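Local structure of hydroquinone dioxygenase large subunit (Pseudomonas sp., 4ZXA) at residues N191-D196 against S307-M312; S182-D187 against F220-R225; I48-K53 against V114-N119; R30-G35 against K130-D135. The protein is the large subunit of a two-subunit, iron(II)-dependent cupin dioxygenase that probably opens the aromatic ring of hydroquinone. One frame throughout, in Å; residues are numbered along the deposited sequence.

How the contacts relate
Contacts 1 and 2 lie in the later part of the chain, which probably forms the cupin core, and touch each other: helix 219-224, one partner in contact 2, also packs on Phe194 and Met312 of contact 1. Contacts 3 and 4 lie in the N-terminal region, with centres about 17 Å apart, and share the strands 32-34 and 45-52 of one sheet. All four are partly buried, around Phe194, Tyr222, Trp50 and Phe32 in turn; contacts 2 and 3 also include exposed residues, Asn186 and Pro51. Contacts 1 and 2 hold irregular chain, largely through arginines reaching amides, a ring and backbone carbonyls. Contacts 3 and 4 join regular elements through aromatic side chains, each helped by one straight hydrogen bond to or from the backbone.

Contact 1. Residues N191-D196 against S307-M312; sequences NRQFAD and STKRSM
Asn191 and Gln193 hold Arg310 in strand 310-318, and the irregular segment that carries them opens with an Asx turn. In that turn Asn191 OD1 accepts from Gln193 N at 3.0 Å and also from Arg192 NH1, which arrives in the carbonyl plane on a lone pair. The two bonds fix the amide, whose plane lies only 14° from that of the Arg310 guanidinium. The groups therefore stack, with Asn191 ND2 over the guanidinium centre, 3.2 Å from Arg310 CZ. With an alanine here, the Arg310 guanidinium would probably lose its amide cover on one face, and Gln193 N and Arg192 NH1 their shared acceptor.

Among the charges, Arg192 and Arg310 both form salt bridges with Glu249, which probably offsets their like charges; Glu149 also pairs with Arg310 and accepts from Asn191 ND2. Lys309 NZ gives a weak bond to Gln193 O, but its firmer partners are Asp269 and Thr12 of the small subunit, so the contact adjoins the subunit interface.

Gln193 suits its place by using both ends of its amide. Gln193 OE1 takes Arg310 N at 2.8 Å, nearly along the C=O axis, while NE2 reaches Thr308 O through a water.

Apolar packing falls to Phe194, whose CG stands anti to the carbonyl carbon (chi1 -71°), swinging the ring toward the strand. Arg310 CD meets Phe194 CE2 at 3.5 Å, and the unbranched, flexible Met312 lays its CE methyl over one face, 4.2 Å from the centroid of the Phe194 ring.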
# COMPACT_ATOMS: atom_id res chain seq x y z
N ASN E 191 -18.22 19.33 3.28
CA ASN E 191 -17.45 18.17 3.74
C ASN E 191 -17.00 18.36 5.19
O ASN E 191 -16.67 19.48 5.59
CB ASN E 191 -16.23 17.93 2.83
CG ASN E 191 -15.50 16.63 3.17
OD1 ASN E 191 -14.67 16.59 4.08
ND2 ASN E 191 -15.82 15.57 2.43
N ARG E 192 -16.99 17.28 5.96
CA ARG E 192 -16.71 17.37 7.40
C ARG E 192 -15.33 17.95 7.72
O ARG E 192 -15.12 18.45 8.83
CB ARG E 192 -16.85 16.01 8.08
CG ARG E 192 -15.62 15.12 7.93
CD ARG E 192 -15.70 14.21 6.70
NE ARG E 192 -14.60 13.24 6.69
CZ ARG E 192 -13.54 13.29 5.88
NH1 ARG E 192 -13.41 14.26 4.98
NH2 ARG E 192 -12.60 12.37 5.97
N GLN E 193 -14.39 17.87 6.79
CA GLN E 193 -13.06 18.42 7.06
C GLN E 193 -12.90 19.85 6.53
O GLN E 193 -11.81 20.40 6.53
CB GLN E 193 -11.94 17.51 6.55
CG GLN E 193 -11.79 16.23 7.38
CD GLN E 193 -10.45 15.51 7.17
OE1 GLN E 193 -9.60 15.92 6.39
NE2 GLN E 193 -10.26 14.42 7.90
N PHE E 194 -14.00 20.44 6.09
CA PHE E 194 -14.02 21.85 5.74
C PHE E 194 -15.12 22.57 6.52
O PHE E 194 -15.49 23.70 6.19
CB PHE E 194 -14.20 22.05 4.22
CG PHE E 194 -12.99 21.65 3.40
CD1 PHE E 194 -11.72 22.06 3.76
CD2 PHE E 194 -13.13 20.86 2.27
CE1 PHE E 194 -10.61 21.70 3.02
CE2 PHE E 194 -12.02 20.49 1.51
CZ PHE E 194 -10.75 20.91 1.89
N ALA E 195 -15.63 21.92 7.57
CA ALA E 195 -16.78 22.46 8.30
C ALA E 195 -16.55 23.85 8.89
O ALA E 195 -17.50 24.51 9.29
CB ALA E 195 -17.27 21.49 9.39
N ASP E 196 -15.30 24.30 8.95
CA ASP E 196 -14.99 25.60 9.54
C ASP E 196 -14.81 26.68 8.49
O ASP E 196 -14.52 27.82 8.83
CB ASP E 196 -13.71 25.52 10.39
CG ASP E 196 -12.48 25.15 9.56
OD1 ASP E 196 -12.62 24.28 8.68
OD2 ASP E 196 -11.39 25.73 9.78
N SER E 307 -1.68 13.98 1.73
CA SER E 307 -2.39 15.10 2.34
C SER E 307 -3.19 14.58 3.51
O SER E 307 -4.24 13.96 3.33
CB SER E 307 -3.29 15.79 1.31
OG SER E 307 -4.01 16.87 1.89
N THR E 308 -2.68 14.79 4.71
CA THR E 308 -3.30 14.23 5.90
C THR E 308 -4.70 14.79 6.12
O THR E 308 -5.62 14.03 6.36
CB THR E 308 -2.46 14.44 7.16
OG1 THR E 308 -1.20 13.78 7.02
CG2 THR E 308 -3.18 13.85 8.33
N LYS E 309 -4.84 16.11 6.04
CA LYS E 309 -6.15 16.72 6.09
C LYS E 309 -6.62 17.10 4.69
O LYS E 309 -5.83 17.61 3.90
CB LYS E 309 -6.16 17.97 6.98
CG LYS E 309 -7.47 18.75 6.87
CD LYS E 309 -7.52 19.95 7.80
CE LYS E 309 -8.82 20.76 7.65
NZ LYS E 309 -8.92 21.49 6.35
N ARG E 310 -7.89 16.86 4.39
CA ARG E 310 -8.48 17.37 3.17
C ARG E 310 -8.06 18.82 2.97
O ARG E 310 -8.40 19.68 3.79
CB ARG E 310 -10.01 17.27 3.23
CG ARG E 310 -10.69 16.99 1.89
CD ARG E 310 -12.21 17.02 2.07
NE ARG E 310 -12.98 16.63 0.90
CZ ARG E 310 -13.19 15.36 0.54
NH1 ARG E 310 -12.66 14.36 1.25
NH2 ARG E 310 -13.93 15.09 -0.53
N SER E 311 -7.34 19.09 1.87
CA SER E 311 -6.79 20.41 1.59
C SER E 311 -7.17 20.94 0.21
O SER E 311 -7.48 20.17 -0.70
CB SER E 311 -5.27 20.39 1.72
OG SER E 311 -4.71 19.46 0.82
N MET E 312 -7.11 22.25 0.06
CA MET E 312 -7.50 22.87 -1.20
C MET E 312 -6.26 23.08 -2.04
O MET E 312 -5.36 23.82 -1.64
CB MET E 312 -8.20 24.19 -0.93
CG MET E 312 -9.39 24.05 0.00
SD MET E 312 -10.30 25.61 0.08
CE MET E 312 -11.74 25.10 1.03
O HOH W 1 -7.77 13.24 8.37

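Contact 2. Residues S182-D187 against F220-R225; sequences SPLRND and FKYLSR
Arg185 lies flat on the ring of Tyr222, and this stack is the tight part of the contact. The guanidinium and ring planes are 17° apart with centres 3.8 Å apart, a cation-pi arrangement in which Arg185 CZ sits 3.4 Å from Tyr222 CE2. Extended from CG to NE, the arginine also runs its CD methylene over the same ring face as a CH-pi contact. Arg185 NH1 hydrogen-bonds Tyr222 O at 3.1 Å, approaching from above the carbonyl plane, so one residue holds both the ring and the backbone of its partner. Arginine suits the place because its flat, charged end can stack and donate at once.

The side at Asn186, which is exposed, is looser. Asn186 OD1 receives only a weak bond from Lys221 NZ, 3.4 Å away, and that lysine has a firmer partner in Glu201. Arg225 CD comes within 3.3 Å of Arg185 O, while the NE of Arg225 is bound by Gln199.

Around the contact, helix 219-224 is wedged between this irregular segment and two strands: Tyr222 faces the segment, whereas Leu223 packs on strands 241-249 and 310-318, and Phe220 meets Phe14 of the small subunit.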
# COMPACT_ATOMS: atom_id res chain seq x y z
N SER E 182 -21.29 25.66 -15.91
CA SER E 182 -21.33 24.66 -14.84
C SER E 182 -21.81 25.30 -13.55
O SER E 182 -21.48 26.44 -13.25
CB SER E 182 -19.96 24.02 -14.62
OG SER E 182 -19.03 24.95 -14.12
N PRO E 183 -22.60 24.55 -12.77
CA PRO E 183 -23.34 25.11 -11.64
C PRO E 183 -22.45 25.31 -10.43
O PRO E 183 -21.39 24.68 -10.35
CB PRO E 183 -24.36 24.02 -11.33
CG PRO E 183 -23.61 22.77 -11.65
CD PRO E 183 -22.81 23.10 -12.90
N LEU E 184 -22.89 26.15 -9.50
CA LEU E 184 -22.26 26.21 -8.18
C LEU E 184 -22.74 25.00 -7.37
O LEU E 184 -23.40 24.11 -7.92
CB LEU E 184 -22.56 27.54 -7.47
CG LEU E 184 -22.12 28.83 -8.20
CD1 LEU E 184 -22.60 30.08 -7.49
CD2 LEU E 184 -20.60 28.91 -8.42
N ARG E 185 -22.42 24.95 -6.09
CA ARG E 185 -22.69 23.75 -5.31
C ARG E 185 -23.55 24.00 -4.07
O ARG E 185 -23.37 23.35 -3.02
CB ARG E 185 -21.37 23.06 -4.93
CG ARG E 185 -20.49 22.70 -6.13
CD ARG E 185 -19.28 21.86 -5.72
NE ARG E 185 -18.58 21.31 -6.88
CZ ARG E 185 -17.27 21.11 -6.94
NH1 ARG E 185 -16.51 21.43 -5.91
NH2 ARG E 185 -16.72 20.59 -8.03
N ASN E 186 -24.49 24.93 -4.17
CA ASN E 186 -25.26 25.30 -2.99
C ASN E 186 -26.18 24.16 -2.52
O ASN E 186 -26.64 24.16 -1.39
CB ASN E 186 -26.03 26.61 -3.21
CG ASN E 186 -26.64 27.15 -1.92
OD1 ASN E 186 -25.93 27.55 -0.99
ND2 ASN E 186 -27.97 27.18 -1.87
N ASP E 187 -26.42 23.19 -3.39
CA ASP E 187 -27.22 22.02 -3.01
C ASP E 187 -26.37 20.85 -2.50
O ASP E 187 -26.86 19.73 -2.45
CB ASP E 187 -28.05 21.53 -4.20
CG ASP E 187 -27.19 21.07 -5.39
OD1 ASP E 187 -26.10 21.65 -5.61
OD2 ASP E 187 -27.59 20.11 -6.09
N PHE E 220 -13.62 29.01 -2.14
CA PHE E 220 -13.35 28.17 -0.96
C PHE E 220 -14.61 27.40 -0.55
O PHE E 220 -14.54 26.22 -0.16
CB PHE E 220 -12.80 28.99 0.21
CG PHE E 220 -11.39 29.47 0.01
CD1 PHE E 220 -10.71 29.23 -1.19
CD2 PHE E 220 -10.73 30.17 1.02
CE1 PHE E 220 -9.40 29.66 -1.38
CE2 PHE E 220 -9.42 30.61 0.84
CZ PHE E 220 -8.76 30.35 -0.36
N LYS E 221 -15.76 28.07 -0.64
CA LYS E 221 -17.06 27.46 -0.39
C LYS E 221 -17.33 26.35 -1.40
O LYS E 221 -17.79 25.26 -1.07
CB LYS E 221 -18.18 28.52 -0.47
CG LYS E 221 -19.59 27.95 -0.49
CD LYS E 221 -20.66 29.03 -0.64
CE LYS E 221 -22.05 28.42 -0.77
NZ LYS E 221 -23.14 29.45 -0.80
N TYR E 222 -17.07 26.66 -2.65
CA TYR E 222 -17.27 25.72 -3.72
C TYR E 222 -16.39 24.49 -3.47
O TYR E 222 -16.88 23.35 -3.55
CB TYR E 222 -16.92 26.43 -5.03
CG TYR E 222 -17.02 25.60 -6.28
CD1 TYR E 222 -18.17 25.60 -7.05
CD2 TYR E 222 -15.93 24.86 -6.71
CE1 TYR E 222 -18.25 24.86 -8.20
CE2 TYR E 222 -16.00 24.11 -7.85
CZ TYR E 222 -17.15 24.12 -8.60
OH TYR E 222 -17.19 23.37 -9.75
N LEU E 223 -15.12 24.71 -3.14
CA LEU E 223 -14.24 23.59 -2.82
C LEU E 223 -14.71 22.86 -1.57
O LEU E 223 -14.67 21.63 -1.51
CB LEU E 223 -12.78 24.03 -2.68
CG LEU E 223 -12.16 24.60 -3.96
CD1 LEU E 223 -10.70 24.95 -3.74
CD2 LEU E 223 -12.32 23.64 -5.13
N SER E 224 -15.17 23.60 -0.57
CA SER E 224 -15.55 22.99 0.71
C SER E 224 -16.66 21.97 0.48
O SER E 224 -16.89 21.09 1.32
CB SER E 224 -15.98 24.04 1.74
OG SER E 224 -17.28 24.56 1.49
N ARG E 225 -17.35 22.10 -0.64
CA ARG E 225 -18.48 21.24 -0.92
C ARG E 225 -18.15 20.17 -1.96
O ARG E 225 -19.03 19.49 -2.46
CB ARG E 225 -19.70 22.07 -1.32
CG ARG E 225 -20.17 23.00 -0.19
CD ARG E 225 -21.26 23.99 -0.62
NE ARG E 225 -21.69 24.82 0.50
CZ ARG E 225 -22.93 24.84 1.01
NH1 ARG E 225 -23.89 24.09 0.49
NH2 ARG E 225 -23.20 25.63 2.03

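Contact 3. Residues I48-K53 against V114-N119; sequences ITWPAK and VNYTEN
Trp50 is the first residue of strand 45-52 to meet the segment 114-119, and it does so with both the edge of its indole and the neighbouring carbon. Trp50 NE1 donates to Val114 O at 2.9 Å, an almost straight bond (168°) with the acceptor only 3° out of the ring plane. Its CG sits between the backbone N and carbonyl carbon, chi1 69°, which carries the indole across to the other segment with its N-H directed at that carbonyl. Beside the bond, Trp50 CD1 lies 3.3 Å from Tyr116 CB as the two side chains lie alongside one another, running opposite ways. A phenylalanine here would probably leave Val114 O without its indole donor and the ring without the bond that fixes its rotation.

The segments come from different antiparallel sheets: strand 45-52 runs between strands 37-41 and 55-62, whereas strand 116-121, beside 97-102, is the outermost of its sheet within this chain. The contact is thus sheet-to-sheet packing by side chains, with Phe37 meeting Tyr116 edge-to-face.

Pro51 follows, more exposed, and sets CG over the centre of the Tyr116 ring, 4.1 Å from the centroid. Its compact ring suits such a CH-pi contact, while Pro51 O approaches Tyr116 CB to 3.4 Å. Tyrosine adds a polar end to this apolar surface: Tyr116 OH donates at 2.6 Å to Glu118 OE1, which it meets from above the carboxylate plane.

At Ala52 the backbones draw closest, the CA atoms of Ala52 and Val114 being 5.1 Å apart. The small methyl fits this approach, with Ala52 CB resting 3.4 Å from Val114 O.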
# COMPACT_ATOMS: atom_id res chain seq x y z
N ILE E 48 -3.98 -9.09 -12.39
CA ILE E 48 -3.71 -8.83 -13.79
C ILE E 48 -2.77 -9.89 -14.31
O ILE E 48 -1.73 -10.11 -13.71
CB ILE E 48 -3.02 -7.47 -14.00
CG1 ILE E 48 -3.81 -6.36 -13.30
CG2 ILE E 48 -2.85 -7.15 -15.49
CD1 ILE E 48 -5.21 -6.26 -13.86
N THR E 49 -3.13 -10.53 -15.42
CA THR E 49 -2.21 -11.46 -16.07
C THR E 49 -1.83 -10.97 -17.46
O THR E 49 -2.55 -10.17 -18.06
CB THR E 49 -2.78 -12.90 -16.16
OG1 THR E 49 -3.94 -12.91 -17.01
CG2 THR E 49 -3.15 -13.43 -14.79
N TRP E 50 -0.69 -11.45 -17.96
CA TRP E 50 -0.18 -11.03 -19.25
C TRP E 50 0.92 -11.99 -19.69
O TRP E 50 1.61 -12.57 -18.86
CB TRP E 50 0.37 -9.60 -19.18
CG TRP E 50 1.62 -9.49 -18.36
CD1 TRP E 50 2.90 -9.67 -18.79
CD2 TRP E 50 1.71 -9.17 -16.96
NE1 TRP E 50 3.79 -9.48 -17.75
CE2 TRP E 50 3.09 -9.17 -16.62
CE3 TRP E 50 0.77 -8.86 -15.97
CZ2 TRP E 50 3.54 -8.90 -15.33
CZ3 TRP E 50 1.22 -8.59 -14.68
CH2 TRP E 50 2.59 -8.61 -14.37
N PRO E 51 1.08 -12.16 -21.01
CA PRO E 51 2.11 -13.04 -21.57
C PRO E 51 3.50 -12.41 -21.50
O PRO E 51 3.64 -11.21 -21.75
CB PRO E 51 1.70 -13.15 -23.04
CG PRO E 51 0.95 -11.88 -23.31
CD PRO E 51 0.19 -11.61 -22.06
N ALA E 52 4.51 -13.22 -21.15
CA ALA E 52 5.90 -12.78 -21.18
C ALA E 52 6.88 -13.96 -21.17
O ALA E 52 6.94 -14.74 -20.22
CB ALA E 52 6.19 -11.82 -20.01
N LYS E 53 7.65 -14.10 -22.25
CA LYS E 53 8.59 -15.21 -22.40
C LYS E 53 7.90 -16.58 -22.25
O LYS E 53 8.37 -17.45 -21.52
CB LYS E 53 9.76 -15.09 -21.42
CG LYS E 53 10.51 -13.77 -21.51
CD LYS E 53 11.90 -13.84 -20.89
CE LYS E 53 11.94 -14.79 -19.69
NZ LYS E 53 13.21 -14.65 -18.90
N VAL E 114 10.20 -9.67 -18.33
CA VAL E 114 8.91 -10.24 -17.94
C VAL E 114 7.77 -9.23 -18.06
O VAL E 114 6.64 -9.48 -17.62
CB VAL E 114 8.92 -10.78 -16.50
CG1 VAL E 114 10.02 -11.81 -16.32
CG2 VAL E 114 9.09 -9.64 -15.52
N ASN E 115 8.07 -8.08 -18.63
CA ASN E 115 7.08 -7.05 -18.82
C ASN E 115 6.27 -7.28 -20.09
O ASN E 115 6.68 -8.00 -20.98
CB ASN E 115 7.78 -5.70 -18.91
CG ASN E 115 8.86 -5.68 -19.97
OD1 ASN E 115 9.85 -6.42 -19.89
ND2 ASN E 115 8.69 -4.83 -20.98
N TYR E 116 5.11 -6.63 -20.17
CA TYR E 116 4.35 -6.61 -21.41
C TYR E 116 3.60 -5.28 -21.56
O TYR E 116 3.08 -4.74 -20.58
CB TYR E 116 3.37 -7.79 -21.46
CG TYR E 116 2.44 -7.79 -22.65
CD1 TYR E 116 2.86 -8.24 -23.90
CD2 TYR E 116 1.13 -7.38 -22.51
CE1 TYR E 116 1.99 -8.25 -24.99
CE2 TYR E 116 0.25 -7.39 -23.58
CZ TYR E 116 0.68 -7.82 -24.82
OH TYR E 116 -0.22 -7.82 -25.87
N THR E 117 3.56 -4.76 -22.78
CA THR E 117 2.77 -3.56 -23.09
C THR E 117 1.90 -3.83 -24.30
O THR E 117 2.33 -4.54 -25.21
CB THR E 117 3.67 -2.36 -23.46
OG1 THR E 117 4.78 -2.27 -22.57
CG2 THR E 117 2.85 -1.06 -23.45
N GLU E 118 0.69 -3.28 -24.32
CA GLU E 118 -0.18 -3.38 -25.50
C GLU E 118 -0.94 -2.09 -25.71
O GLU E 118 -1.39 -1.47 -24.75
CB GLU E 118 -1.16 -4.55 -25.39
CG GLU E 118 -2.12 -4.61 -26.58
CD GLU E 118 -2.85 -5.93 -26.71
OE1 GLU E 118 -2.61 -6.84 -25.88
OE2 GLU E 118 -3.67 -6.07 -27.65
N ASN E 119 -1.10 -1.69 -26.97
CA ASN E 119 -1.73 -0.42 -27.32
C ASN E 119 -3.21 -0.58 -27.62
O ASN E 119 -3.64 -1.61 -28.13
CB ASN E 119 -1.01 0.20 -28.51
CG ASN E 119 -1.44 1.63 -28.77
OD1 ASN E 119 -2.29 1.90 -29.62
ND2 ASN E 119 -0.85 2.56 -28.03

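Contact 4. Residues R30-G35 against K130-D135; sequences RSFQLG and KAILRD
Helix 122-136 packs against the antiparallel sheet of the N-terminal region through strand 32-34, and Phe32 is the side chain that spans the gap. The short segments run nearly antiparallel, at 165°, with axes 10.5 Å apart, a spacing that a phenylalanine is long enough to bridge.

The ring of Phe32 takes Ile132 CG1 over one face, 3.9 Å from its centroid, in a CH-pi contact offset toward the rim, where Phe32 CD1 is 3.6 Å from Ile132 CG1. Around the rest of the ring, Phe32 CE2 touches Ala131 CB at 3.9 Å, and Phe32 CZ comes near the Ala131 carbonyl; Asp135 CB lies at the ring edge. Alanine is apt here because its methyl meets the ring without holding the helix off. Ile132 reaches beyond the pair to Leu39 of the next strand and to Met70 of helix 63-75.

A polar grip closes the contact one helical turn along. Asp135 CG stands anti to its own nitrogen (chi1 -171°), which turns the carboxylate to the backbone at Arg30. There Asp135 OD2 accepts from Arg30 N at 2.9 Å in a nearly straight bond (172°), on the syn side but tilted out of the carboxylate plane. Arg30 NE forms only a long salt bridge to Asp135 OD1, 4.0 Å away, since the guanidinium is directed elsewhere: its NH1 donates to Ser21 O. Trp136 NE1 holds Arg30 O, so both backbone polar atoms of Arg30 are bound by helix side chains. Apolar side chains meeting between a helix and a sheet, beside which Asp135 here adds its hydrogen bond, are typical of helix-on-sheet face packing.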
# COMPACT_ATOMS: atom_id res chain seq x y z
N ARG E 30 -17.05 -10.65 -12.45
CA ARG E 30 -16.67 -11.03 -13.80
C ARG E 30 -15.19 -10.76 -14.05
O ARG E 30 -14.66 -9.74 -13.62
CB ARG E 30 -17.46 -10.18 -14.81
CG ARG E 30 -18.96 -10.19 -14.64
CD ARG E 30 -19.60 -9.25 -15.65
NE ARG E 30 -21.06 -9.31 -15.60
CZ ARG E 30 -21.78 -10.19 -16.29
NH1 ARG E 30 -21.17 -11.07 -17.08
NH2 ARG E 30 -23.10 -10.19 -16.19
N SER E 31 -14.52 -11.64 -14.76
CA SER E 31 -13.17 -11.34 -15.22
C SER E 31 -13.28 -10.62 -16.56
O SER E 31 -14.31 -10.69 -17.22
CB SER E 31 -12.35 -12.62 -15.38
OG SER E 31 -12.98 -13.52 -16.29
N PHE E 32 -12.24 -9.90 -16.95
CA PHE E 32 -12.26 -9.15 -18.20
C PHE E 32 -11.02 -9.43 -19.04
O PHE E 32 -9.94 -9.73 -18.53
CB PHE E 32 -12.42 -7.64 -17.96
CG PHE E 32 -13.77 -7.25 -17.42
CD1 PHE E 32 -14.05 -7.32 -16.06
CD2 PHE E 32 -14.77 -6.81 -18.28
CE1 PHE E 32 -15.31 -6.96 -15.57
CE2 PHE E 32 -16.02 -6.45 -17.79
CZ PHE E 32 -16.29 -6.52 -16.44
N GLN E 33 -11.19 -9.34 -20.36
CA GLN E 33 -10.10 -9.52 -21.29
C GLN E 33 -9.91 -8.23 -22.06
O GLN E 33 -10.87 -7.61 -22.53
CB GLN E 33 -10.42 -10.65 -22.27
CG GLN E 33 -9.23 -11.05 -23.15
CD GLN E 33 -8.25 -11.94 -22.42
OE1 GLN E 33 -8.64 -12.68 -21.52
NE2 GLN E 33 -6.97 -11.85 -22.77
N LEU E 34 -8.66 -7.81 -22.18
CA LEU E 34 -8.33 -6.63 -22.95
C LEU E 34 -7.06 -6.99 -23.68
O LEU E 34 -6.01 -7.11 -23.07
CB LEU E 34 -8.11 -5.43 -22.03
CG LEU E 34 -7.81 -4.08 -22.68
CD1 LEU E 34 -8.85 -3.74 -23.73
CD2 LEU E 34 -7.74 -2.98 -21.62
N GLY E 35 -7.17 -7.19 -25.00
CA GLY E 35 -6.06 -7.73 -25.76
C GLY E 35 -5.54 -8.91 -24.99
O GLY E 35 -6.29 -9.82 -24.64
N LYS E 130 -14.59 1.28 -17.58
CA LYS E 130 -15.86 1.67 -16.96
C LYS E 130 -16.61 0.43 -16.53
O LYS E 130 -17.25 0.41 -15.49
CB LYS E 130 -16.71 2.49 -17.93
CG LYS E 130 -16.14 3.88 -18.21
CD LYS E 130 -17.18 4.79 -18.82
CE LYS E 130 -16.64 6.21 -18.97
NZ LYS E 130 -17.71 7.22 -19.23
N ALA E 131 -16.52 -0.62 -17.35
CA ALA E 131 -17.22 -1.86 -17.08
C ALA E 131 -16.61 -2.56 -15.87
O ALA E 131 -17.33 -3.20 -15.08
CB ALA E 131 -17.19 -2.78 -18.32
N ILE E 132 -15.30 -2.44 -15.71
CA ILE E 132 -14.63 -3.02 -14.55
C ILE E 132 -15.06 -2.31 -13.25
O ILE E 132 -15.44 -2.96 -12.28
CB ILE E 132 -13.10 -3.05 -14.71
CG1 ILE E 132 -12.69 -4.02 -15.82
CG2 ILE E 132 -12.42 -3.45 -13.39
CD1 ILE E 132 -11.26 -3.88 -16.25
N LEU E 133 -15.02 -0.98 -13.25
CA LEU E 133 -15.47 -0.22 -12.08
C LEU E 133 -16.89 -0.61 -11.71
O LEU E 133 -17.20 -0.89 -10.55
CB LEU E 133 -15.39 1.29 -12.32
CG LEU E 133 -14.02 1.95 -12.44
CD1 LEU E 133 -14.17 3.37 -13.01
CD2 LEU E 133 -13.32 1.96 -11.09
N ARG E 134 -17.77 -0.64 -12.71
CA ARG E 134 -19.16 -0.98 -12.49
C ARG E 134 -19.26 -2.31 -11.77
O ARG E 134 -19.94 -2.43 -10.75
CB ARG E 134 -19.93 -1.02 -13.82
CG ARG E 134 -21.44 -1.05 -13.68
CD ARG E 134 -22.14 -1.01 -15.04
NE ARG E 134 -23.60 -0.92 -14.91
CZ ARG E 134 -24.33 0.14 -15.25
NH1 ARG E 134 -23.77 1.22 -15.77
NH2 ARG E 134 -25.65 0.10 -15.07
N ASP E 135 -18.57 -3.31 -12.30
CA ASP E 135 -18.69 -4.65 -11.75
C ASP E 135 -17.98 -4.84 -10.39
O ASP E 135 -18.52 -5.51 -9.51
CB ASP E 135 -18.22 -5.69 -12.77
CG ASP E 135 -18.54 -7.12 -12.33
OD1 ASP E 135 -19.73 -7.49 -12.34
OD2 ASP E 135 -17.59 -7.86 -11.97